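Local structure of cell envelope-related transcriptional attenuator domain-containing protein (Eubacterium siraeum, 4OBM) at residues T45-A48 against K49-T52; I98-T101 against K102-T106; Y157-D161 against E162-C166; F176-Q179 against N180-T184. The protein is of unknown function but belongs to the LytR-CpsA-Psr family and so may attach glycopolymers from lipid carriers to the cell wall. One frame throughout, in Å; residues are numbered along the deposited sequence.

Contact 1 (T45-A48 against K49-T52); sequences TYIA and KNNT
Ile47 and Thr52 form the last antiparallel hydrogen-bonded pair before the chain reverses between strands 40-47 and 52-58, so this is a tight beta hairpin. Ile47 N donates to Thr52 O at 2.9 Å with a nearly straight N-H...O angle of 162°. In return Thr52 N reaches Ile47 O at 3.3 Å, and a weak bond from Asn50 N also ends on that oxygen, at 3.2 Å. A further weak bond runs from Asn51 N to Ala48 O within the turn. Opposite Ile47 the returning chain supplies two residues, Asn51 and Thr52, a G1 beta bulge, and Asn51 sits there with left-handed backbone angles.

Van der Waals packing divides between the two faces. On one, Ile47 and Asn50 run side by side, with Ile47 CG2 4.0 Å from Asn50 OD1, while Thr52 CG2 lies 4.3 Å from Ile47 CB. On the other is the Tyr46 ring: its CG is anti to the backbone N (chi1 172°), which lays the ring beneath the turn with Ala48 N above its centre. Thr52 O meets this ring obliquely, 3.5 Å from Tyr46 CD1, and also takes a CA-H...O contact from Tyr46.

Polar ends on the tyrosine face are satisfied from helix 213-220, where Thr219 OG1 bonds both Tyr46 OH and Asn51 ND2. Ala48 N, over the tyrosine ring, donates to Asp23 OD1. Backbone bonds at Ile47 N and O close the hairpin, while the tyrosine face ties its end to helix 213-220.

Contact 2 (I98-T101 against K102-T106); sequences IRFT and KSTLT
Thr104 OG1 is gripped from two directions: Thr101 N donates to it at 3.0 Å along a nearly straight line (167°), and a water lies 2.8 Å from the same OG1. That water donates to Arg99 O, bridging strand 94-100 to the first turn of helix 102-112. The reciprocal bond runs from Thr104 N to Thr101 OG1, 3.1 Å and again close to straight, completing a capping box with Thr101 as N-cap. In both threonines OG1 is tucked between the backbone N and the carbonyl carbon (chi1 67° and 68°), which turns each hydroxyl back to the other's amide. Behind the box, Leu105 N donates to Thr101 O at 3.0 Å and opens the helical bonding.

Apolar packing flanks the cap. Leu105 CD1 sits over the centre of the Phe100 ring, 4.0 Å from its centroid, a CH-pi contact; Ile98 CG2 lies on the opposite face, nearer the rim. Thr104 OG1 comes to the ring's edge, 3.7 Å from Phe100 CD1. Strand 24-30 adds Leu30 against both Phe100 and Leu105. The exchanged hydroxyls give Thr101 N and Thr104 N uncharged partners at the start of the helix, while the Phe100 ring, with Leu105 and Ile98 on its two faces, packs strand end against helix start.

Contact 3 (Y157-D161 against E162-C166); sequences YGVKD and ELYPC
Tyr157 and Tyr164 meet in an offset edge-to-face pair, centroids 5.4 Å apart and planes at 65°: the CD2-CE2 edge of Tyr164 points at the face of Tyr157, and Tyr164 CD2 comes 3.6 Å from Tyr157 CB. Over one face of the Tyr164 ring sits Val159 CG2, 4.1 Å from the centroid in a CH-pi contact. Tyr164 swings back over the preceding loop because chi1 (-167°) places its CG trans to the amide nitrogen. Farther out, Pro165 CB packs at 3.8 Å from Tyr157 CE2, and Tyr157 OH bonds Tyr151 O.

At the polar edge the chain makes a type I beta turn, Tyr164 N donating to Asp161 O at 3.2 Å. The carboxylate of Asp161 caps the same turn: its OD1 accepts from Leu163 N, also 3.2 Å, from above the carboxylate plane, as in an Asx turn. OD2 pairs with Lys167 in a salt bridge. An alanine in place of Asp161 would lose both, and is likely to leave Leu163 N without its cap and Lys167 without its counter-charge. An acidic group before helix 164-181 probably also interacts favourably with the positive end of the helix dipole, while the aromatic pair holds the loop against it.

Contact 4 (F176-Q179 against N180-T184); sequences FIDQ and NFIGT
The Phe181 ring turns its edge to the face of Phe176 in an offset edge-to-face pair, planes 76° apart, with Phe181 CE1 3.7 Å from Phe176 CE2. Ile177 O also lies at the edge of the Phe181 ring, near its plane and 3.7 Å from Phe181 CD1. The Asn180 amide approaches the Phe176 ring obliquely, Asn180 ND2 3.6 Å from Phe176 CD1, with the two planes 52° apart. ND2 donates to a lone pair of Phe176 O at 3.2 Å, in the carbonyl plane and nearly in that of the amide; chi1 of -64° sets Asn180 CG beside its own backbone N, from where ND2 reaches back to that oxygen. Asn114 O also accepts from ND2, so replacing Asn180 with a leucine would probably strand that carbonyl without this donor and remove the stronger of two bonds on Phe176 O.

These residues lie in the last part of helix 164-181. Asn180 N reaches Phe176 O only weakly, whereas Phe181 N still donates to Ile177 O at 2.9 Å. A type II turn then leads out, Thr184 OG1 and N both donating to Phe181 O (2.7 and 3.1 Å). Ile182 lies alongside Asp178, its CD1 3.4 Å from Asp178 O, and the Asp178 carboxylate is held by Ser226 and Val227 N.

Overall arrangement
From the N terminus, contact 1 closes the hairpin between strands 40-47 and 52-58. Contact 2 follows where strand 94-100 of the same mixed sheet passes into helix 102-112, its centre about 25 Å from that of contact 1, across the chain's centre. Contacts 3 and 4 mark the start and end of helix 164-181, their centres about 26 Å apart. All four are in series; none nests or crosses. Helix 213-220 touches both contact 1 and contact 4, and helix 102-112 begins in contact 2 and packs on contact 4. Bound pentaethylene glycol, probably from crystallisation, lies about 4 Å from the side chains of Phe100 and of Phe181, and may mark an apolar pocket.

Contact 1 (T45-A48 against K49-T52)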
loop_
_atom_site.group_PDB
_atom_site.type_symbol
_atom_site.label_atom_id
_atom_site.label_comp_id
_atom_site.label_asym_id
_atom_site.label_seq_id
_atom_site.Cartn_x
_atom_site.Cartn_y
_atom_site.Cartn_z
ATOM N N THR A 45 -5.635 0.885 3.141
ATOM C CA THR A 45 -6.940 1.223 3.704
ATOM C C THR A 45 -6.773 1.754 5.114
ATOM O O THR A 45 -6.321 1.029 6.010
ATOM C CB THR A 45 -7.884 0.004 3.693
ATOM O OG1 THR A 45 -8.019 -0.477 2.360
ATOM C CG2 THR A 45 -9.280 0.319 4.270
ATOM N N TYR A 46 -7.168 3.020 5.311
ATOM C CA TYR A 46 -7.158 3.658 6.619
ATOM C C TYR A 46 -8.482 3.383 7.324
ATOM O O TYR A 46 -9.550 3.731 6.802
ATOM C CB TYR A 46 -6.916 5.171 6.480
ATOM C CG TYR A 46 -7.086 5.962 7.763
ATOM C CD1 TYR A 46 -6.313 5.684 8.889
ATOM C CD2 TYR A 46 -8.023 6.990 7.854
ATOM C CE1 TYR A 46 -6.463 6.409 10.068
ATOM C CE2 TYR A 46 -8.174 7.729 9.026
ATOM C CZ TYR A 46 -7.378 7.447 10.123
ATOM O OH TYR A 46 -7.539 8.162 11.283
ATOM N N ILE A 47 -8.415 2.716 8.483
ATOM C CA ILE A 47 -9.598 2.451 9.316
ATOM C C ILE A 47 -9.467 3.374 10.532
ATOM O O ILE A 47 -8.707 3.068 11.450
ATOM C CB ILE A 47 -9.801 0.961 9.702
ATOM C CG1 ILE A 47 -9.450 -0.019 8.549
ATOM C CG2 ILE A 47 -11.201 0.727 10.326
ATOM C CD1 ILE A 47 -10.530 -0.345 7.519
ATOM N N ALA A 48 -10.160 4.525 10.498
ATOM C CA ALA A 48 -10.110 5.555 11.532
ATOM C C ALA A 48 -10.499 5.037 12.916
ATOM O O ALA A 48 -9.855 5.430 13.887
ATOM C CB ALA A 48 -10.995 6.729 11.157
ATOM N N LYS A 49 -11.527 4.166 13.012
ATOM C CA LYS A 49 -11.991 3.593 14.291
ATOM C C LYS A 49 -10.859 2.802 14.986
ATOM O O LYS A 49 -10.712 2.897 16.205
ATOM C CB LYS A 49 -13.211 2.680 14.064
ATOM C CG LYS A 49 -14.003 2.367 15.328
ATOM C CD LYS A 49 -14.982 1.206 15.130
ATOM C CE LYS A 49 -14.428 -0.119 15.608
ATOM N NZ LYS A 49 -15.396 -1.228 15.400
ATOM N N ASN A 50 -10.051 2.062 14.195
ATOM C CA ASN A 50 -8.953 1.226 14.677
ATOM C C ASN A 50 -7.585 1.940 14.662
ATOM O O ASN A 50 -6.598 1.352 15.112
ATOM C CB ASN A 50 -8.873 -0.051 13.833
ATOM C CG ASN A 50 -9.899 -1.088 14.201
ATOM O OD1 ASN A 50 -11.096 -0.927 13.962
ATOM N ND2 ASN A 50 -9.443 -2.194 14.772
ATOM N N ASN A 51 -7.528 3.203 14.174
ATOM C CA ASN A 51 -6.292 3.995 14.058
ATOM C C ASN A 51 -5.201 3.152 13.378
ATOM O O ASN A 51 -4.064 3.072 13.856
ATOM C CB ASN A 51 -5.818 4.540 15.430
ATOM C CG ASN A 51 -6.706 5.596 16.034
ATOM O OD1 ASN A 51 -7.351 5.381 17.062
ATOM N ND2 ASN A 51 -6.742 6.771 15.428
ATOM N N THR A 52 -5.581 2.470 12.291
ATOM C CA THR A 52 -4.663 1.602 11.562
ATOM C C THR A 52 -4.781 1.818 10.051
ATOM O O THR A 52 -5.792 2.313 9.545
ATOM C CB THR A 52 -4.854 0.105 11.962
ATOM O OG1 THR A 52 -3.664 -0.619 11.631
ATOM C CG2 THR A 52 -6.069 -0.559 11.304
#

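Contact 2 (I98-T101 against K102-T106)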
loop_
_atom_site.group_PDB
_atom_site.type_symbol
_atom_site.label_atom_id
_atom_site.label_comp_id
_atom_site.label_asym_id
_atom_site.label_seq_id
_atom_site.Cartn_x
_atom_site.Cartn_y
_atom_site.Cartn_z
ATOM N N ILE A 98 -2.108 6.004 -6.729
ATOM C CA ILE A 98 -0.798 6.618 -6.957
ATOM C C ILE A 98 0.043 5.634 -7.772
ATOM O O ILE A 98 0.298 4.528 -7.305
ATOM C CB ILE A 98 -0.015 7.074 -5.671
ATOM C CG1 ILE A 98 -0.863 7.962 -4.727
ATOM C CG2 ILE A 98 1.324 7.776 -6.068
ATOM C CD1 ILE A 98 -0.303 8.042 -3.324
ATOM N N ARG A 99 0.482 6.019 -8.961
ATOM C CA ARG A 99 1.400 5.155 -9.696
ATOM C C ARG A 99 2.775 5.741 -9.541
ATOM O O ARG A 99 3.047 6.837 -10.044
ATOM C CB ARG A 99 1.032 4.970 -11.184
ATOM C CG ARG A 99 2.127 4.199 -11.947
ATOM C CD ARG A 99 1.975 4.288 -13.449
ATOM N NE ARG A 99 0.711 3.691 -13.848
ATOM C CZ ARG A 99 0.361 3.405 -15.090
ATOM N NH1 ARG A 99 1.197 3.651 -16.097
ATOM N NH2 ARG A 99 -0.820 2.870 -15.339
ATOM N N PHE A 100 3.627 5.030 -8.801
ATOM C CA PHE A 100 5.008 5.430 -8.584
ATOM C C PHE A 100 5.861 4.919 -9.708
ATOM O O PHE A 100 5.466 3.981 -10.388
ATOM C CB PHE A 100 5.538 4.852 -7.252
ATOM C CG PHE A 100 4.951 5.467 -6.009
ATOM C CD1 PHE A 100 5.422 6.685 -5.526
ATOM C CD2 PHE A 100 3.950 4.811 -5.296
ATOM C CE1 PHE A 100 4.870 7.259 -4.381
ATOM C CE2 PHE A 100 3.405 5.384 -4.144
ATOM C CZ PHE A 100 3.872 6.600 -3.692
ATOM N N THR A 101 7.047 5.508 -9.879
ATOM C CA THR A 101 8.069 4.994 -10.784
ATOM C C THR A 101 9.284 4.664 -9.913
ATOM O O THR A 101 9.281 5.001 -8.715
ATOM C CB THR A 101 8.401 5.985 -11.891
ATOM O OG1 THR A 101 9.021 7.112 -11.270
ATOM C CG2 THR A 101 7.166 6.380 -12.747
ATOM N N LYS A 102 10.350 4.077 -10.496
ATOM C CA LYS A 102 11.551 3.815 -9.690
ATOM C C LYS A 102 12.027 5.125 -9.060
ATOM O O LYS A 102 12.323 5.171 -7.865
ATOM C CB LYS A 102 12.670 3.163 -10.530
ATOM C CG LYS A 102 14.023 3.121 -9.841
ATOM C CD LYS A 102 15.026 2.372 -10.639
ATOM C CE LYS A 102 16.377 2.383 -9.951
ATOM N NZ LYS A 102 17.337 1.474 -10.631
ATOM N N SER A 103 12.015 6.192 -9.875
ATOM C CA SER A 103 12.445 7.537 -9.529
ATOM C C SER A 103 11.574 8.194 -8.427
ATOM O O SER A 103 12.128 8.684 -7.441
ATOM C CB SER A 103 12.455 8.407 -10.784
ATOM O OG SER A 103 12.930 9.710 -10.502
ATOM N N THR A 104 10.232 8.221 -8.597
ATOM C CA THR A 104 9.360 8.907 -7.635
ATOM C C THR A 104 9.262 8.148 -6.288
ATOM O O THR A 104 9.288 8.807 -5.244
ATOM C CB THR A 104 7.985 9.272 -8.228
ATOM O OG1 THR A 104 7.211 8.105 -8.482
ATOM C CG2 THR A 104 8.101 10.119 -9.490
ATOM N N LEU A 105 9.217 6.799 -6.296
ATOM C CA LEU A 105 9.188 6.007 -5.057
ATOM C C LEU A 105 10.506 6.176 -4.241
ATOM O O LEU A 105 10.450 6.274 -3.018
ATOM C CB LEU A 105 8.927 4.507 -5.343
ATOM C CG LEU A 105 8.584 3.625 -4.106
ATOM C CD1 LEU A 105 7.586 4.331 -3.123
ATOM C CD2 LEU A 105 8.051 2.266 -4.519
ATOM N N THR A 106 11.674 6.205 -4.920
ATOM C CA THR A 106 12.976 6.360 -4.264
ATOM C C THR A 106 13.054 7.757 -3.641
ATOM O O THR A 106 13.532 7.906 -2.509
ATOM C CB THR A 106 14.110 6.099 -5.269
ATOM O OG1 THR A 106 13.893 4.827 -5.895
ATOM C CG2 THR A 106 15.494 6.149 -4.629
HETATM O O HOH W 1 5.120 8.503 -10.303
#

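Contact 3 (Y157-D161 against E162-C166)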
loop_
_atom_site.group_PDB
_atom_site.type_symbol
_atom_site.label_atom_id
_atom_site.label_comp_id
_atom_site.label_asym_id
_atom_site.label_seq_id
_atom_site.Cartn_x
_atom_site.Cartn_y
_atom_site.Cartn_z
ATOM N N TYR A 157 13.911 -13.684 -4.520
ATOM C CA TYR A 157 14.376 -13.695 -3.138
ATOM C C TYR A 157 14.972 -15.072 -2.719
ATOM O O TYR A 157 15.320 -15.265 -1.547
ATOM C CB TYR A 157 13.210 -13.311 -2.200
ATOM C CG TYR A 157 12.748 -11.878 -2.365
ATOM C CD1 TYR A 157 13.440 -10.828 -1.768
ATOM C CD2 TYR A 157 11.620 -11.571 -3.116
ATOM C CE1 TYR A 157 13.041 -9.506 -1.943
ATOM C CE2 TYR A 157 11.198 -10.249 -3.281
ATOM C CZ TYR A 157 11.917 -9.220 -2.697
ATOM O OH TYR A 157 11.516 -7.915 -2.858
ATOM N N GLY A 158 15.068 -16.004 -3.672
ATOM C CA GLY A 158 15.557 -17.362 -3.436
ATOM C C GLY A 158 14.594 -18.193 -2.603
ATOM O O GLY A 158 15.021 -19.071 -1.848
ATOM N N VAL A 159 13.282 -17.897 -2.710
ATOM C CA VAL A 159 12.204 -18.567 -1.970
ATOM C C VAL A 159 11.191 -19.134 -2.981
ATOM O O VAL A 159 10.871 -18.454 -3.960
ATOM C CB VAL A 159 11.524 -17.583 -0.962
ATOM C CG1 VAL A 159 10.482 -18.288 -0.102
ATOM C CG2 VAL A 159 12.550 -16.884 -0.066
ATOM N N LYS A 160 10.672 -20.356 -2.747
ATOM C CA LYS A 160 9.659 -20.972 -3.621
ATOM C C LYS A 160 8.334 -20.166 -3.540
ATOM O O LYS A 160 7.736 -19.866 -4.578
ATOM C CB LYS A 160 9.457 -22.463 -3.254
ATOM C CG LYS A 160 8.102 -23.097 -3.629
ATOM C CD LYS A 160 8.046 -23.640 -5.054
ATOM C CE LYS A 160 6.889 -24.592 -5.226
ATOM N NZ LYS A 160 6.686 -24.978 -6.646
ATOM N N ASP A 161 7.929 -19.781 -2.313
ATOM C CA ASP A 161 6.719 -19.011 -1.986
ATOM C C ASP A 161 6.396 -17.914 -3.024
ATOM O O ASP A 161 7.089 -16.892 -3.093
ATOM C CB ASP A 161 6.873 -18.377 -0.595
ATOM C CG ASP A 161 5.592 -17.916 0.059
ATOM O OD1 ASP A 161 4.522 -18.018 -0.585
ATOM O OD2 ASP A 161 5.650 -17.483 1.228
ATOM N N GLU A 162 5.338 -18.144 -3.840
ATOM C CA GLU A 162 4.932 -17.180 -4.871
ATOM C C GLU A 162 4.436 -15.857 -4.255
ATOM O O GLU A 162 4.503 -14.827 -4.921
ATOM C CB GLU A 162 3.869 -17.764 -5.818
ATOM C CG GLU A 162 4.261 -17.596 -7.283
ATOM C CD GLU A 162 3.163 -17.748 -8.324
ATOM O OE1 GLU A 162 3.164 -16.964 -9.303
ATOM O OE2 GLU A 162 2.318 -18.662 -8.176
ATOM N N LEU A 163 3.989 -15.890 -2.974
ATOM C CA LEU A 163 3.497 -14.715 -2.252
ATOM C C LEU A 163 4.596 -13.972 -1.491
ATOM O O LEU A 163 4.340 -12.877 -1.002
ATOM C CB LEU A 163 2.379 -15.111 -1.274
ATOM C CG LEU A 163 1.054 -15.516 -1.899
ATOM C CD1 LEU A 163 0.098 -16.020 -0.823
ATOM C CD2 LEU A 163 0.430 -14.339 -2.685
ATOM N N TYR A 164 5.810 -14.543 -1.392
ATOM C CA TYR A 164 6.932 -13.919 -0.677
ATOM C C TYR A 164 7.228 -12.463 -1.127
ATOM O O TYR A 164 7.408 -11.636 -0.227
ATOM C CB TYR A 164 8.217 -14.763 -0.751
ATOM C CG TYR A 164 9.249 -14.277 0.240
ATOM C CD1 TYR A 164 9.168 -14.626 1.587
ATOM C CD2 TYR A 164 10.250 -13.388 -0.146
ATOM C CE1 TYR A 164 10.058 -14.109 2.524
ATOM C CE2 TYR A 164 11.157 -12.878 0.780
ATOM C CZ TYR A 164 11.055 -13.239 2.116
ATOM O OH TYR A 164 11.941 -12.755 3.040
ATOM N N PRO A 165 7.261 -12.080 -2.440
ATOM C CA PRO A 165 7.522 -10.658 -2.774
ATOM C C PRO A 165 6.437 -9.718 -2.207
ATOM O O PRO A 165 6.743 -8.587 -1.834
ATOM C CB PRO A 165 7.541 -10.646 -4.303
ATOM C CG PRO A 165 7.793 -12.067 -4.700
ATOM C CD PRO A 165 7.091 -12.885 -3.670
ATOM N N CYS A 166 5.190 -10.222 -2.091
ATOM C CA CYS A 166 4.031 -9.525 -1.523
ATOM C C CYS A 166 4.199 -9.370 -0.018
ATOM O O CYS A 166 3.921 -8.302 0.522
ATOM C CB CYS A 166 2.742 -10.273 -1.855
ATOM S SG CYS A 166 2.299 -10.237 -3.605
#

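Contact 4 (F176-Q179 against N180-T184)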
loop_
_atom_site.group_PDB
_atom_site.type_symbol
_atom_site.label_atom_id
_atom_site.label_comp_id
_atom_site.label_asym_id
_atom_site.label_seq_id
_atom_site.Cartn_x
_atom_site.Cartn_y
_atom_site.Cartn_z
ATOM N N PHE A 176 8.251 1.013 7.216
ATOM C CA PHE A 176 8.481 2.376 6.696
ATOM C C PHE A 176 7.444 3.382 7.243
ATOM O O PHE A 176 7.817 4.495 7.615
ATOM C CB PHE A 176 8.463 2.368 5.144
ATOM C CG PHE A 176 8.503 3.735 4.497
ATOM C CD1 PHE A 176 9.653 4.520 4.556
ATOM C CD2 PHE A 176 7.388 4.242 3.835
ATOM C CE1 PHE A 176 9.678 5.797 3.979
ATOM C CE2 PHE A 176 7.415 5.520 3.272
ATOM C CZ PHE A 176 8.562 6.284 3.337
ATOM N N ILE A 177 6.155 2.976 7.305
ATOM C CA ILE A 177 5.058 3.811 7.802
ATOM C C ILE A 177 5.173 3.990 9.328
ATOM O O ILE A 177 5.004 5.101 9.819
ATOM C CB ILE A 177 3.660 3.267 7.379
ATOM C CG1 ILE A 177 3.457 3.398 5.841
ATOM C CG2 ILE A 177 2.519 3.986 8.146
ATOM C CD1 ILE A 177 2.354 2.492 5.227
ATOM N N ASP A 178 5.438 2.903 10.065
ATOM C CA ASP A 178 5.571 2.925 11.526
ATOM C C ASP A 178 6.783 3.709 12.013
ATOM O O ASP A 178 6.668 4.446 12.994
ATOM C CB ASP A 178 5.663 1.497 12.072
ATOM C CG ASP A 178 4.373 0.716 11.989
ATOM O OD1 ASP A 178 3.315 1.339 11.718
ATOM O OD2 ASP A 178 4.408 -0.501 12.258
ATOM N N GLN A 179 7.937 3.543 11.364
ATOM C CA GLN A 179 9.162 4.200 11.824
ATOM C C GLN A 179 9.274 5.672 11.444
ATOM O O GLN A 179 10.026 6.399 12.107
ATOM C CB GLN A 179 10.393 3.466 11.295
ATOM C CG GLN A 179 10.590 2.101 11.938
ATOM C CD GLN A 179 11.513 1.245 11.128
ATOM O OE1 GLN A 179 12.451 1.740 10.495
ATOM N NE2 GLN A 179 11.293 -0.060 11.163
ATOM N N ASN A 180 8.574 6.113 10.385
ATOM C CA ASN A 180 8.711 7.486 9.900
ATOM C C ASN A 180 7.433 8.310 9.884
ATOM O O ASN A 180 7.530 9.498 9.583
ATOM C CB ASN A 180 9.271 7.477 8.492
ATOM C CG ASN A 180 10.648 6.921 8.384
ATOM O OD1 ASN A 180 11.624 7.535 8.827
ATOM N ND2 ASN A 180 10.746 5.747 7.781
ATOM N N PHE A 181 6.251 7.718 10.131
ATOM C CA PHE A 181 5.015 8.518 10.090
ATOM C C PHE A 181 4.408 8.689 11.457
ATOM O O PHE A 181 3.698 9.669 11.663
ATOM C CB PHE A 181 3.965 7.942 9.126
ATOM C CG PHE A 181 4.257 8.182 7.669
ATOM C CD1 PHE A 181 5.207 7.422 6.998
ATOM C CD2 PHE A 181 3.554 9.144 6.954
ATOM C CE1 PHE A 181 5.469 7.638 5.645
ATOM C CE2 PHE A 181 3.804 9.350 5.597
ATOM C CZ PHE A 181 4.761 8.596 4.951
ATOM N N ILE A 182 4.674 7.759 12.396
ATOM C CA ILE A 182 4.154 7.887 13.758
ATOM C C ILE A 182 4.850 9.103 14.380
ATOM O O ILE A 182 6.075 9.203 14.335
ATOM C CB ILE A 182 4.305 6.578 14.601
ATOM C CG1 ILE A 182 3.450 5.435 13.997
ATOM C CG2 ILE A 182 3.943 6.816 16.089
ATOM C CD1 ILE A 182 3.718 3.997 14.529
ATOM N N GLY A 183 4.050 10.052 14.846
ATOM C CA GLY A 183 4.547 11.275 15.459
ATOM C C GLY A 183 4.806 12.419 14.496
ATOM O O GLY A 183 5.251 13.483 14.939
ATOM N N THR A 184 4.539 12.227 13.172
ATOM C CA THR A 184 4.750 13.318 12.206
ATOM C C THR A 184 3.653 14.376 12.342
ATOM O O THR A 184 2.552 14.073 12.830
ATOM C CB THR A 184 4.887 12.849 10.744
ATOM O OG1 THR A 184 3.800 12.012 10.363
ATOM C CG2 THR A 184 6.211 12.187 10.468
#